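Local structure of Esterase/lipase-like protein (Caldicellulosiruptor lactoaceticus 6A, 6A6O) at residues 58-63 and 88-93; 64-69 and 93-98; 130-135 and 168-173. The protein hydrolyses both acetyl esters and xylosides, combining acetyl esterase and 1,4-beta-xylosidase activities in a single enzyme. One frame throughout, in Å; residues are numbered along the deposited sequence.

Contact 1: 58-63 and 88-93; sequences IVFPGG and FVLNYR
Val59 is gripped through both its polar backbone atoms by the neighbouring strand. Its N donates to Phe88 O at 2.7 Å with an N-H...O angle of 169°, and its O receives Leu90 N at 2.9 Å, almost straight. Past the strand ends the phenol takes over: Tyr92 OH donates to Pro61 O at 2.5 Å, a short bond with the oxygen at the edge of the ring and in its plane. Proline has no N-H to offer, but its carbonyl remains a good acceptor. Tyr92 reaches it because CG sits between the backbone N and the carbonyl carbon (chi1 55°), which stands the ring across toward the other segment. Strands 54-60 and 86-91 run parallel here, the two strands of a beta-alpha-beta unit in an alpha/beta-hydrolase sheet, with Ile58 opposite Phe88 and Val59 opposite Val89. Branched Val59 and Val89 turn to the face covered by helix 74-82. On the reverse face Leu90 CD2 lies over the Phe60 ring, 3.9 Å from its centroid, while Ile58 CG2 meets the same ring at its edge. Leu90 CB also packs on Ile58 CG2 at 3.9 Å, and helix 134-142 covers Phe60 through Leu138, Ala139 and Val142. Farther along, Pro61 CD rests against Leu90 O at 3.3 Å and against Tyr92 CE2 at 4.0 Å.

Contact 2: 64-69 and 93-98; sequences GYTHRA and RVQPYK
Tyr65 and Thr66 meet Val94 and Gln95 where two loops leave the C-terminal ends of neighbouring parallel strands, on the C-terminal side of an alpha/beta-hydrolase sheet, where active sites of this fold lie. One loop is the glycine-rich connection from strand 54-60 to helix 74-82, the other leads from strand 86-91 to helix 101-115. A single backbone hydrogen bond joins them: Gln95 N donates to Tyr65 O at 2.9 Å, with the donor tilted 31° from the carbonyl plane. Gly64 and Tyr65 both have left-handed backbone angles, easy for the glycine and less usual for the tyrosine. The phenol of Tyr65 leads inward, where its OH is hydrogen-bonded to His137 ND1. Within 93-98, Val94 O receives Tyr97 N at 2.9 Å across a cis peptide bond before Pro96, making a type VI turn to which proline is suited.

Val94 is the apolar centre of the contact, and its compact branched side chain fits mainly against backbone. CB touches Tyr65 O at 3.5 Å, CG1 lies toward His67 O, and CG2 comes to 3.6 Å from Thr66 O. Arg68 crosses the same valine, its chain bent at chi3 (-46°) so that NH1 passes 4.0 Å from Val94 CG2. The polar bonds of the guanidinium go to the end of strand 86-91 and just past it: NE to Asn91 OD1, and NH1, weakly, to Tyr92 O. On the solvent-exposed side Thr66 and Gln95 lie side by side, pointing the same way. Thr66 OG1 is paired with His67 ND1 at 2.9 Å and also with Gly63 O, which leaves its methyl, CG2, to rest 3.5 Å from Gln95 OE1.

Contact 3: 130-135 and 168-173; sequences LGFSAG and VLCYPV
Gly131 is bonded to the facing strand through both its backbone groups: its N donates to Val168 O, and its O accepts Cys170 N, each at 2.9 Å. The parallel pattern continues with Ser133 N to Cys170 O at 3.0 Å, the donor nearly in line with the C=O bond. Past the strand ends Ser133 O receives Val173 N at 3.1 Å from above the carbonyl plane, so this bond is less well directed. The buried hydroxyls find their partners outside the two segments: Ser133 OG is hydrogen-bonded to His254 NE2, and Tyr171 OH to Glu72 OE2 and to Gly257 N.

Apolar groups fill the face carrying Leu130, Phe132, Val168 and Cys170. Leu130 CG packs on Val168 CB at 3.6 Å. Cys170 SG, placed anti to its own carbonyl carbon (chi1 -49°), lies over the face of the Phe132 ring, 4.2 Å from the centroid, a sulfur-aromatic contact for which the small, polarisable thiol is well suited. The Tyr171 ring meets Phe132 obliquely, and Ser133 CB sits 3.8 Å from Tyr171 CD1.

Ser133 itself has a strained backbone (phi 57°, psi -121°) between strand 127-132 and helix 134-142. Glycines suit both flanks: Gly135 O leaves no room for a side chain on Gly131, and Phe132 O stands too near the place a side chain on Gly135 would take. The strained serine between two glycines fits the nucleophile elbow, Gly-x-Ser-x-Gly, of alpha/beta hydrolases, with Ser133, His254 and Asp222 probably forming the catalytic triad.

In the fold
From the N terminus, strand 54-60 enters contact 1 and runs on into the loop that supplies 64-69 to contact 2. After helix 74-82 the chain returns along strand 86-91, closing the beta-alpha-beta unit at contact 1; the next loop then closes contact 2. The two contacts therefore cross, sharing Arg93, and a backbone bond between Gly62 O and Ala69 N joins them. Contact 3 follows in series, opening on strand 127-132 and closing a second beta-alpha-beta unit through helix 134-142 and strand 167-170. Strands 54-60 and 127-132 are sheet neighbours, hydrogen-bonded between Phe60 N and Leu130 O, so contacts 1 and 3 span four adjacent parallel strands.

Contact 1: 58-63 and 88-93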
ATOM      1  N   ILE A  58       6.865   0.114   0.728  1.00 22.72           N
ATOM      2  CA  ILE A  58       6.335   0.948  -0.346  1.00 25.05           C
ATOM      3  C   ILE A  58       5.077   1.622   0.170  1.00 23.76           C
ATOM      4  O   ILE A  58       4.142   0.943   0.617  1.00 24.09           O
ATOM      5  CB  ILE A  58       6.032   0.128  -1.611  1.00 22.93           C
ATOM      6  CG1 ILE A  58       7.256  -0.692  -2.026  1.00 25.43           C
ATOM      7  CG2 ILE A  58       5.577   1.056  -2.741  1.00 23.86           C
ATOM      8  CD1 ILE A  58       6.949  -1.700  -3.142  1.00 28.68           C
ATOM      9  N   VAL A  59       5.049   2.947   0.098  1.00 24.51           N
ATOM     10  CA  VAL A  59       3.964   3.750   0.643  1.00 24.64           C
ATOM     11  C   VAL A  59       2.946   4.026  -0.453  1.00 25.23           C
ATOM     12  O   VAL A  59       3.303   4.522  -1.531  1.00 22.81           O
ATOM     13  CB  VAL A  59       4.490   5.059   1.242  1.00 23.53           C
ATOM     14  CG1 VAL A  59       3.308   5.928   1.693  1.00 22.50           C
ATOM     15  CG2 VAL A  59       5.435   4.761   2.388  1.00 24.56           C
ATOM     16  N   PHE A  60       1.672   3.692  -0.183  1.00 22.63           N
ATOM     17  CA  PHE A  60       0.562   3.955  -1.093  1.00 22.56           C
ATOM     18  C   PHE A  60      -0.221   5.144  -0.546  1.00 23.56           C
ATOM     19  O   PHE A  60      -1.031   4.967   0.379  1.00 23.26           O
ATOM     20  CB  PHE A  60      -0.369   2.738  -1.216  1.00 22.68           C
ATOM     21  CG  PHE A  60       0.235   1.502  -1.836  1.00 25.45           C
ATOM     22  CD1 PHE A  60       1.588   1.382  -2.110  1.00 26.13           C
ATOM     23  CD2 PHE A  60      -0.597   0.437  -2.145  1.00 24.49           C
ATOM     24  CE1 PHE A  60       2.097   0.234  -2.675  1.00 25.16           C
ATOM     25  CE2 PHE A  60      -0.098  -0.724  -2.719  1.00 26.80           C
ATOM     26  CZ  PHE A  60       1.251  -0.834  -2.979  1.00 26.53           C
ATOM     27  N   PRO A  61      -0.055   6.352  -1.077  1.00 24.00           N
ATOM     28  CA  PRO A  61      -0.824   7.490  -0.565  1.00 22.69           C
ATOM     29  C   PRO A  61      -2.304   7.347  -0.893  1.00 25.16           C
ATOM     30  O   PRO A  61      -2.696   6.640  -1.823  1.00 25.09           O
ATOM     31  CB  PRO A  61      -0.207   8.696  -1.294  1.00 24.63           C
ATOM     32  CG  PRO A  61       0.339   8.114  -2.554  1.00 28.81           C
ATOM     33  CD  PRO A  61       0.788   6.720  -2.233  1.00 26.00           C
ATOM     34  N   GLY A  62      -3.133   8.043  -0.107  1.00 24.00           N
ATOM     35  CA  GLY A  62      -4.564   8.096  -0.342  1.00 22.29           C
ATOM     36  C   GLY A  62      -4.945   9.216  -1.297  1.00 28.38           C
ATOM     37  O   GLY A  62      -4.101   9.836  -1.944  1.00 29.32           O
ATOM     38  N   GLY A  63      -6.249   9.479  -1.374  1.00 26.47           N
ATOM     39  CA  GLY A  63      -6.754  10.448  -2.339  1.00 30.69           C
ATOM     40  C   GLY A  63      -7.960  10.001  -3.146  1.00 29.71           C
ATOM     41  O   GLY A  63      -8.219  10.537  -4.230  1.00 28.90           O
ATOM     42  N   PHE A  88       9.735   3.726  -0.542  1.00 26.65           N
ATOM     43  CA  PHE A  88       9.337   4.284  -1.824  1.00 25.62           C
ATOM     44  C   PHE A  88       7.935   4.851  -1.674  1.00 29.19           C
ATOM     45  O   PHE A  88       7.152   4.385  -0.838  1.00 26.71           O
ATOM     46  CB  PHE A  88       9.273   3.252  -2.970  1.00 26.30           C
ATOM     47  CG  PHE A  88      10.551   2.513  -3.241  1.00 30.02           C
ATOM     48  CD1 PHE A  88      10.957   1.467  -2.421  1.00 29.44           C
ATOM     49  CD2 PHE A  88      11.318   2.827  -4.359  1.00 29.98           C
ATOM     50  CE1 PHE A  88      12.128   0.769  -2.688  1.00 32.09           C
ATOM     51  CE2 PHE A  88      12.486   2.124  -4.638  1.00 29.36           C
ATOM     52  CZ  PHE A  88      12.890   1.099  -3.803  1.00 31.06           C
ATOM     53  N   VAL A  89       7.617   5.838  -2.506  1.00 25.18           N
ATOM     54  CA  VAL A  89       6.238   6.274  -2.738  1.00 26.55           C
ATOM     55  C   VAL A  89       5.768   5.670  -4.057  1.00 27.04           C
ATOM     56  O   VAL A  89       6.424   5.848  -5.095  1.00 26.38           O
ATOM     57  CB  VAL A  89       6.133   7.810  -2.778  1.00 25.77           C
ATOM     58  CG1 VAL A  89       4.747   8.253  -3.296  1.00 26.48           C
ATOM     59  CG2 VAL A  89       6.420   8.429  -1.398  1.00 25.81           C
ATOM     60  N   LEU A  90       4.634   4.956  -4.038  1.00 24.18           N
ATOM     61  CA  LEU A  90       4.036   4.467  -5.280  1.00 26.28           C
ATOM     62  C   LEU A  90       3.068   5.515  -5.815  1.00 27.53           C
ATOM     63  O   LEU A  90       2.028   5.795  -5.199  1.00 22.96           O
ATOM     64  CB  LEU A  90       3.314   3.136  -5.087  1.00 25.40           C
ATOM     65  CG  LEU A  90       2.552   2.712  -6.356  1.00 28.34           C
ATOM     66  CD1 LEU A  90       3.519   2.387  -7.531  1.00 27.06           C
ATOM     67  CD2 LEU A  90       1.672   1.511  -6.047  1.00 31.04           C
ATOM     68  N   ASN A  91       3.393   6.083  -6.976  1.00 25.82           N
ATOM     69  CA  ASN A  91       2.487   6.999  -7.655  1.00 26.70           C
ATOM     70  C   ASN A  91       1.731   6.185  -8.694  1.00 30.80           C
ATOM     71  O   ASN A  91       2.122   6.088  -9.857  1.00 29.37           O
ATOM     72  CB  ASN A  91       3.244   8.182  -8.243  1.00 29.94           C
ATOM     73  CG  ASN A  91       3.608   9.190  -7.184  1.00 30.37           C
ATOM     74  OD1 ASN A  91       2.782   9.533  -6.335  1.00 31.56           O
ATOM     75  ND2 ASN A  91       4.854   9.664  -7.209  1.00 31.37           N
ATOM     76  N   TYR A  92       0.640   5.573  -8.242  1.00 27.42           N
ATOM     77  CA  TYR A  92      -0.204   4.732  -9.066  1.00 26.64           C
ATOM     78  C   TYR A  92      -1.221   5.573  -9.831  1.00 26.50           C
ATOM     79  O   TYR A  92      -1.518   6.717  -9.476  1.00 27.14           O
ATOM     80  CB  TYR A  92      -0.930   3.716  -8.185  1.00 26.59           C
ATOM     81  CG  TYR A  92      -1.719   4.343  -7.047  1.00 24.20           C
ATOM     82  CD1 TYR A  92      -3.058   4.706  -7.216  1.00 27.27           C
ATOM     83  CD2 TYR A  92      -1.141   4.542  -5.795  1.00 24.35           C
ATOM     84  CE1 TYR A  92      -3.800   5.264  -6.170  1.00 24.58           C
ATOM     85  CE2 TYR A  92      -1.885   5.092  -4.735  1.00 23.04           C
ATOM     86  CZ  TYR A  92      -3.208   5.459  -4.940  1.00 24.02           C
ATOM     87  OH  TYR A  92      -3.955   6.027  -3.920  1.00 24.07           O
ATOM     88  N   ARG A  93      -1.790   4.968 -10.869  1.00 27.39           N
ATOM     89  CA  ARG A  93      -2.752   5.671 -11.708  1.00 30.42           C
ATOM     90  C   ARG A  93      -4.050   5.947 -10.956  1.00 30.49           C
ATOM     91  O   ARG A  93      -4.490   5.156 -10.109  1.00 27.50           O
ATOM     92  CB  ARG A  93      -3.045   4.858 -12.963  1.00 29.71           C
ATOM     93  CG  ARG A  93      -2.003   5.053 -14.055  1.00 33.66           C
ATOM     94  CD  ARG A  93      -2.235   4.113 -15.221  1.00 32.04           C
ATOM     95  NE  ARG A  93      -1.768   2.760 -14.953  1.00 28.80           N
ATOM     96  CZ  ARG A  93      -1.889   1.754 -15.808  1.00 32.52           C
ATOM     97  NH1 ARG A  93      -2.482   1.957 -16.984  1.00 36.00           N
ATOM     98  NH2 ARG A  93      -1.435   0.551 -15.493  1.00 30.57           N
TER

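Contact 2: 64-69 and 93-98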
ATOM      1  N   GLY A  64      -8.711   9.024  -2.632  1.00 28.20           N
ATOM      2  CA  GLY A  64      -9.983   8.645  -3.224  1.00 28.51           C
ATOM      3  C   GLY A  64      -9.933   8.148  -4.650  1.00 27.16           C
ATOM      4  O   GLY A  64     -10.958   8.165  -5.337  1.00 30.78           O
ATOM      5  N   TYR A  65      -8.769   7.699  -5.116  1.00 24.70           N
ATOM      6  CA  TYR A  65      -8.540   7.282  -6.498  1.00 28.07           C
ATOM      7  C   TYR A  65      -8.750   8.423  -7.490  1.00 27.61           C
ATOM      8  O   TYR A  65      -9.008   8.181  -8.669  1.00 29.01           O
ATOM      9  CB  TYR A  65      -9.406   6.070  -6.876  1.00 25.53           C
ATOM     10  CG  TYR A  65      -8.951   4.782  -6.218  1.00 25.27           C
ATOM     11  CD1 TYR A  65      -7.709   4.229  -6.519  1.00 24.54           C
ATOM     12  CD2 TYR A  65      -9.759   4.123  -5.294  1.00 25.89           C
ATOM     13  CE1 TYR A  65      -7.288   3.043  -5.920  1.00 28.58           C
ATOM     14  CE2 TYR A  65      -9.349   2.953  -4.692  1.00 23.80           C
ATOM     15  CZ  TYR A  65      -8.127   2.404  -5.006  1.00 24.26           C
ATOM     16  OH  TYR A  65      -7.719   1.217  -4.404  1.00 23.79           O
ATOM     17  N   THR A  66      -8.649   9.673  -7.037  1.00 29.78           N
ATOM     18  CA  THR A  66      -8.660  10.819  -7.942  1.00 32.05           C
ATOM     19  C   THR A  66      -7.367  11.613  -7.907  1.00 35.39           C
ATOM     20  O   THR A  66      -7.123  12.411  -8.816  1.00 36.45           O
ATOM     21  CB  THR A  66      -9.824  11.773  -7.621  1.00 32.30           C
ATOM     22  OG1 THR A  66      -9.681  12.284  -6.288  1.00 34.59           O
ATOM     23  CG2 THR A  66     -11.163  11.058  -7.736  1.00 32.63           C
ATOM     24  N   HIS A  67      -6.550  11.434  -6.882  1.00 29.16           N
ATOM     25  CA  HIS A  67      -5.276  12.118  -6.750  1.00 35.64           C
ATOM     26  C   HIS A  67      -4.474  11.336  -5.723  1.00 35.39           C
ATOM     27  O   HIS A  67      -4.933  10.312  -5.203  1.00 28.56           O
ATOM     28  CB  HIS A  67      -5.463  13.579  -6.330  1.00 33.59           C
ATOM     29  CG  HIS A  67      -6.128  13.736  -4.997  1.00 32.50           C
ATOM     30  ND1 HIS A  67      -7.462  13.457  -4.793  1.00 36.22           N
ATOM     31  CD2 HIS A  67      -5.633  14.101  -3.791  1.00 33.92           C
ATOM     32  CE1 HIS A  67      -7.763  13.658  -3.523  1.00 37.21           C
ATOM     33  NE2 HIS A  67      -6.672  14.054  -2.894  1.00 31.15           N
ATOM     34  N   ARG A  68      -3.272  11.816  -5.429  1.00 31.48           N
ATOM     35  CA  ARG A  68      -2.432  11.167  -4.430  1.00 31.91           C
ATOM     36  C   ARG A  68      -1.957  12.224  -3.448  1.00 34.84           C
ATOM     37  O   ARG A  68      -1.299  13.192  -3.845  1.00 29.27           O
ATOM     38  CB  ARG A  68      -1.269  10.426  -5.094  1.00 30.68           C
ATOM     39  CG  ARG A  68      -1.747   9.201  -5.898  1.00 29.41           C
ATOM     40  CD  ARG A  68      -0.630   8.563  -6.698  1.00 30.06           C
ATOM     41  NE  ARG A  68       0.135   9.595  -7.396  1.00 34.01           N
ATOM     42  CZ  ARG A  68      -0.167  10.064  -8.602  1.00 35.99           C
ATOM     43  NH1 ARG A  68      -1.200   9.567  -9.275  1.00 31.63           N
ATOM     44  NH2 ARG A  68       0.570  11.027  -9.140  1.00 35.16           N
ATOM     45  N   ALA A  69      -2.317  12.046  -2.178  1.00 26.13           N
ATOM     46  CA  ALA A  69      -2.053  13.060  -1.161  1.00 27.66           C
ATOM     47  C   ALA A  69      -0.566  13.123  -0.810  1.00 29.89           C
ATOM     48  O   ALA A  69       0.068  12.106  -0.495  1.00 28.19           O
ATOM     49  CB  ALA A  69      -2.881  12.773   0.091  1.00 28.37           C
ATOM     50  N   ARG A  93      -1.790   4.968 -10.869  1.00 27.39           N
ATOM     51  CA  ARG A  93      -2.752   5.671 -11.708  1.00 30.42           C
ATOM     52  C   ARG A  93      -4.050   5.947 -10.956  1.00 30.49           C
ATOM     53  O   ARG A  93      -4.490   5.156 -10.109  1.00 27.50           O
ATOM     54  CB  ARG A  93      -3.045   4.858 -12.963  1.00 29.71           C
ATOM     55  CG  ARG A  93      -2.003   5.053 -14.055  1.00 33.66           C
ATOM     56  CD  ARG A  93      -2.235   4.113 -15.221  1.00 32.04           C
ATOM     57  NE  ARG A  93      -1.768   2.760 -14.953  1.00 28.80           N
ATOM     58  CZ  ARG A  93      -1.889   1.754 -15.808  1.00 32.52           C
ATOM     59  NH1 ARG A  93      -2.482   1.957 -16.984  1.00 36.00           N
ATOM     60  NH2 ARG A  93      -1.435   0.551 -15.493  1.00 30.57           N
ATOM     61  N   VAL A  94      -4.675   7.079 -11.293  1.00 28.31           N
ATOM     62  CA  VAL A  94      -5.929   7.516 -10.709  1.00 30.24           C
ATOM     63  C   VAL A  94      -6.867   7.962 -11.832  1.00 29.11           C
ATOM     64  O   VAL A  94      -6.530   7.879 -13.010  1.00 32.18           O
ATOM     65  CB  VAL A  94      -5.728   8.645  -9.676  1.00 31.42           C
ATOM     66  CG1 VAL A  94      -4.943   8.134  -8.476  1.00 30.52           C
ATOM     67  CG2 VAL A  94      -5.015   9.850 -10.313  1.00 32.18           C
ATOM     68  N   GLN A  95      -8.045   8.443 -11.437  1.00 32.90           N
ATOM     69  CA  GLN A  95      -9.061   8.924 -12.365  1.00 32.39           C
ATOM     70  C   GLN A  95      -8.430   9.848 -13.408  1.00 34.64           C
ATOM     71  O   GLN A  95      -7.639  10.727 -13.050  1.00 36.36           O
ATOM     72  CB  GLN A  95     -10.144   9.671 -11.584  1.00 36.75           C
ATOM     73  CG  GLN A  95     -11.436   9.936 -12.331  1.00 38.03           C
ATOM     74  CD  GLN A  95     -12.480  10.585 -11.443  1.00 40.68           C
ATOM     75  OE1 GLN A  95     -12.316  11.725 -11.002  1.00 42.69           O
ATOM     76  NE2 GLN A  95     -13.552   9.856 -11.162  1.00 42.92           N
ATOM     77  N   PRO A  96      -8.774   9.706 -14.704  1.00 35.16           N
ATOM     78  CA  PRO A  96      -9.854   8.880 -15.256  1.00 35.21           C
ATOM     79  C   PRO A  96      -9.523   7.412 -15.459  1.00 32.28           C
ATOM     80  O   PRO A  96     -10.344   6.691 -16.019  1.00 34.64           O
ATOM     81  CB  PRO A  96     -10.136   9.547 -16.611  1.00 40.04           C
ATOM     82  CG  PRO A  96      -8.829  10.089 -17.020  1.00 38.15           C
ATOM     83  CD  PRO A  96      -8.118  10.511 -15.753  1.00 37.43           C
ATOM     84  N   TYR A  97      -8.341   6.963 -15.053  1.00 34.25           N
ATOM     85  CA  TYR A  97      -8.125   5.528 -15.041  1.00 31.64           C
ATOM     86  C   TYR A  97      -9.081   4.888 -14.037  1.00 28.53           C
ATOM     87  O   TYR A  97      -9.551   5.531 -13.094  1.00 31.71           O
ATOM     88  CB  TYR A  97      -6.681   5.186 -14.682  1.00 33.53           C
ATOM     89  CG  TYR A  97      -5.674   5.399 -15.798  1.00 34.89           C
ATOM     90  CD1 TYR A  97      -5.498   4.447 -16.792  1.00 38.94           C
ATOM     91  CD2 TYR A  97      -4.887   6.543 -15.839  1.00 35.72           C
ATOM     92  CE1 TYR A  97      -4.563   4.629 -17.807  1.00 37.57           C
ATOM     93  CE2 TYR A  97      -3.950   6.735 -16.848  1.00 38.02           C
ATOM     94  CZ  TYR A  97      -3.797   5.776 -17.825  1.00 38.23           C
ATOM     95  OH  TYR A  97      -2.870   5.961 -18.823  1.00 38.30           O
ATOM     96  N   LYS A  98      -9.386   3.615 -14.272  1.00 28.21           N
ATOM     97  CA  LYS A  98     -10.281   2.841 -13.424  1.00 33.76           C
ATOM     98  C   LYS A  98      -9.631   1.503 -13.105  1.00 30.62           C
ATOM     99  O   LYS A  98      -8.588   1.144 -13.662  1.00 32.78           O
ATOM    100  CB  LYS A  98     -11.638   2.605 -14.103  1.00 34.77           C
ATOM    101  CG  LYS A  98     -12.498   3.841 -14.172  1.00 35.64           C
ATOM    102  CD  LYS A  98     -13.878   3.530 -14.698  1.00 41.40           C
ATOM    103  CE  LYS A  98     -14.811   4.679 -14.380  1.00 44.80           C
ATOM    104  NZ  LYS A  98     -14.149   5.995 -14.620  1.00 43.47           N
TER

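Contact 3: 130-135 and 168-173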
ATOM      1  N   LEU A 130       2.467  -0.001   2.802  1.00 20.75           N
ATOM      2  CA  LEU A 130       1.781   0.828   3.787  1.00 22.61           C
ATOM      3  C   LEU A 130       0.884   1.787   3.017  1.00 22.73           C
ATOM      4  O   LEU A 130       1.350   2.492   2.120  1.00 23.06           O
ATOM      5  CB  LEU A 130       2.797   1.569   4.680  1.00 20.31           C
ATOM      6  CG  LEU A 130       2.272   2.461   5.816  1.00 21.65           C
ATOM      7  CD1 LEU A 130       3.278   2.620   6.949  1.00 23.87           C
ATOM      8  CD2 LEU A 130       1.880   3.852   5.278  1.00 21.69           C
ATOM      9  N   GLY A 131      -0.408   1.791   3.323  1.00 22.84           N
ATOM     10  CA  GLY A 131      -1.360   2.583   2.571  1.00 21.34           C
ATOM     11  C   GLY A 131      -2.299   3.350   3.477  1.00 23.43           C
ATOM     12  O   GLY A 131      -2.664   2.892   4.557  1.00 21.03           O
ATOM     13  N   PHE A 132      -2.683   4.535   3.002  1.00 19.72           N
ATOM     14  CA  PHE A 132      -3.634   5.422   3.656  1.00 23.26           C
ATOM     15  C   PHE A 132      -4.916   5.512   2.836  1.00 19.93           C
ATOM     16  O   PHE A 132      -4.864   5.819   1.638  1.00 22.42           O
ATOM     17  CB  PHE A 132      -3.067   6.838   3.794  1.00 24.49           C
ATOM     18  CG  PHE A 132      -1.814   6.935   4.608  1.00 23.78           C
ATOM     19  CD1 PHE A 132      -0.567   6.752   4.023  1.00 23.48           C
ATOM     20  CD2 PHE A 132      -1.886   7.244   5.961  1.00 21.90           C
ATOM     21  CE1 PHE A 132       0.589   6.881   4.784  1.00 20.82           C
ATOM     22  CE2 PHE A 132      -0.750   7.369   6.724  1.00 22.09           C
ATOM     23  CZ  PHE A 132       0.494   7.178   6.138  1.00 21.99           C
ATOM     24  N   SER A 133      -6.063   5.327   3.492  1.00 23.59           N
ATOM     25  CA  SER A 133      -7.384   5.599   2.896  1.00 26.93           C
ATOM     26  C   SER A 133      -7.536   4.788   1.612  1.00 24.76           C
ATOM     27  O   SER A 133      -7.451   3.549   1.670  1.00 23.22           O
ATOM     28  CB  SER A 133      -7.542   7.120   2.743  1.00 26.09           C
ATOM     29  OG  SER A 133      -8.874   7.436   2.369  1.00 29.81           O
ATOM     30  N   ALA A 134      -7.762   5.407   0.447  1.00 23.84           N
ATOM     31  CA  ALA A 134      -7.822   4.637  -0.794  1.00 22.41           C
ATOM     32  C   ALA A 134      -6.499   3.931  -1.091  1.00 22.69           C
ATOM     33  O   ALA A 134      -6.495   2.869  -1.718  1.00 22.72           O
ATOM     34  CB  ALA A 134      -8.207   5.543  -1.964  1.00 25.79           C
ATOM     35  N   GLY A 135      -5.367   4.520  -0.681  1.00 22.87           N
ATOM     36  CA  GLY A 135      -4.104   3.804  -0.758  1.00 19.38           C
ATOM     37  C   GLY A 135      -4.068   2.582   0.141  1.00 23.53           C
ATOM     38  O   GLY A 135      -3.410   1.585  -0.178  1.00 23.04           O
ATOM     39  N   VAL A 168       0.608  -2.516   6.204  1.00 19.83           N
ATOM     40  CA  VAL A 168       0.189  -1.512   7.180  1.00 19.41           C
ATOM     41  C   VAL A 168      -0.957  -0.718   6.564  1.00 19.86           C
ATOM     42  O   VAL A 168      -0.815  -0.168   5.467  1.00 22.22           O
ATOM     43  CB  VAL A 168       1.338  -0.579   7.588  1.00 21.54           C
ATOM     44  CG1 VAL A 168       0.825   0.463   8.600  1.00 21.05           C
ATOM     45  CG2 VAL A 168       2.498  -1.391   8.168  1.00 20.51           C
ATOM     46  N   LEU A 169      -2.088  -0.665   7.262  1.00 20.34           N
ATOM     47  CA  LEU A 169      -3.299  -0.040   6.745  1.00 23.25           C
ATOM     48  C   LEU A 169      -3.683   1.101   7.668  1.00 22.33           C
ATOM     49  O   LEU A 169      -3.908   0.883   8.860  1.00 21.19           O
ATOM     50  CB  LEU A 169      -4.447  -1.046   6.657  1.00 20.27           C
ATOM     51  CG  LEU A 169      -4.131  -2.258   5.788  1.00 21.69           C
ATOM     52  CD1 LEU A 169      -5.302  -3.242   5.842  1.00 22.76           C
ATOM     53  CD2 LEU A 169      -3.820  -1.845   4.323  1.00 21.56           C
ATOM     54  N   CYS A 170      -3.781   2.306   7.116  1.00 18.90           N
ATOM     55  CA  CYS A 170      -4.020   3.513   7.899  1.00 20.92           C
ATOM     56  C   CYS A 170      -5.342   4.105   7.453  1.00 21.91           C
ATOM     57  O   CYS A 170      -5.477   4.497   6.286  1.00 21.09           O
ATOM     58  CB  CYS A 170      -2.885   4.519   7.708  1.00 22.65           C
ATOM     59  SG  CYS A 170      -1.227   3.805   7.907  1.00 23.39           S
ATOM     60  N   TYR A 171      -6.314   4.171   8.389  1.00 20.72           N
ATOM     61  CA  TYR A 171      -7.708   4.489   8.091  1.00 21.18           C
ATOM     62  C   TYR A 171      -8.114   4.014   6.693  1.00 20.96           C
ATOM     63  O   TYR A 171      -8.566   4.816   5.864  1.00 22.78           O
ATOM     64  CB  TYR A 171      -7.971   5.996   8.294  1.00 19.56           C
ATOM     65  CG  TYR A 171      -6.891   6.962   7.828  1.00 21.82           C
ATOM     66  CD1 TYR A 171      -6.854   7.420   6.499  1.00 23.33           C
ATOM     67  CD2 TYR A 171      -5.937   7.446   8.717  1.00 22.02           C
ATOM     68  CE1 TYR A 171      -5.874   8.321   6.081  1.00 21.72           C
ATOM     69  CE2 TYR A 171      -4.958   8.344   8.310  1.00 23.21           C
ATOM     70  CZ  TYR A 171      -4.931   8.780   7.000  1.00 24.51           C
ATOM     71  OH  TYR A 171      -3.953   9.676   6.616  1.00 24.56           O
ATOM     72  N   PRO A 172      -8.042   2.705   6.421  1.00 20.82           N
ATOM     73  CA  PRO A 172      -8.247   2.200   5.057  1.00 19.58           C
ATOM     74  C   PRO A 172      -9.698   2.141   4.597  1.00 20.02           C
ATOM     75  O   PRO A 172     -10.612   1.803   5.354  1.00 22.67           O
ATOM     76  CB  PRO A 172      -7.677   0.774   5.133  1.00 21.31           C
ATOM     77  CG  PRO A 172      -7.962   0.376   6.558  1.00 20.02           C
ATOM     78  CD  PRO A 172      -7.648   1.623   7.344  1.00 21.34           C
ATOM     79  N   VAL A 173      -9.883   2.477   3.319  1.00 21.76           N
ATOM     80  CA  VAL A 173     -11.015   1.990   2.544  1.00 21.02           C
ATOM     81  C   VAL A 173     -10.854   0.486   2.377  1.00 21.07           C
ATOM     82  O   VAL A 173      -9.795   0.020   1.953  1.00 21.25           O
ATOM     83  CB  VAL A 173     -11.051   2.709   1.188  1.00 22.46           C
ATOM     84  CG1 VAL A 173     -12.044   2.069   0.236  1.00 23.09           C
ATOM     85  CG2 VAL A 173     -11.338   4.214   1.397  1.00 24.44           C
TER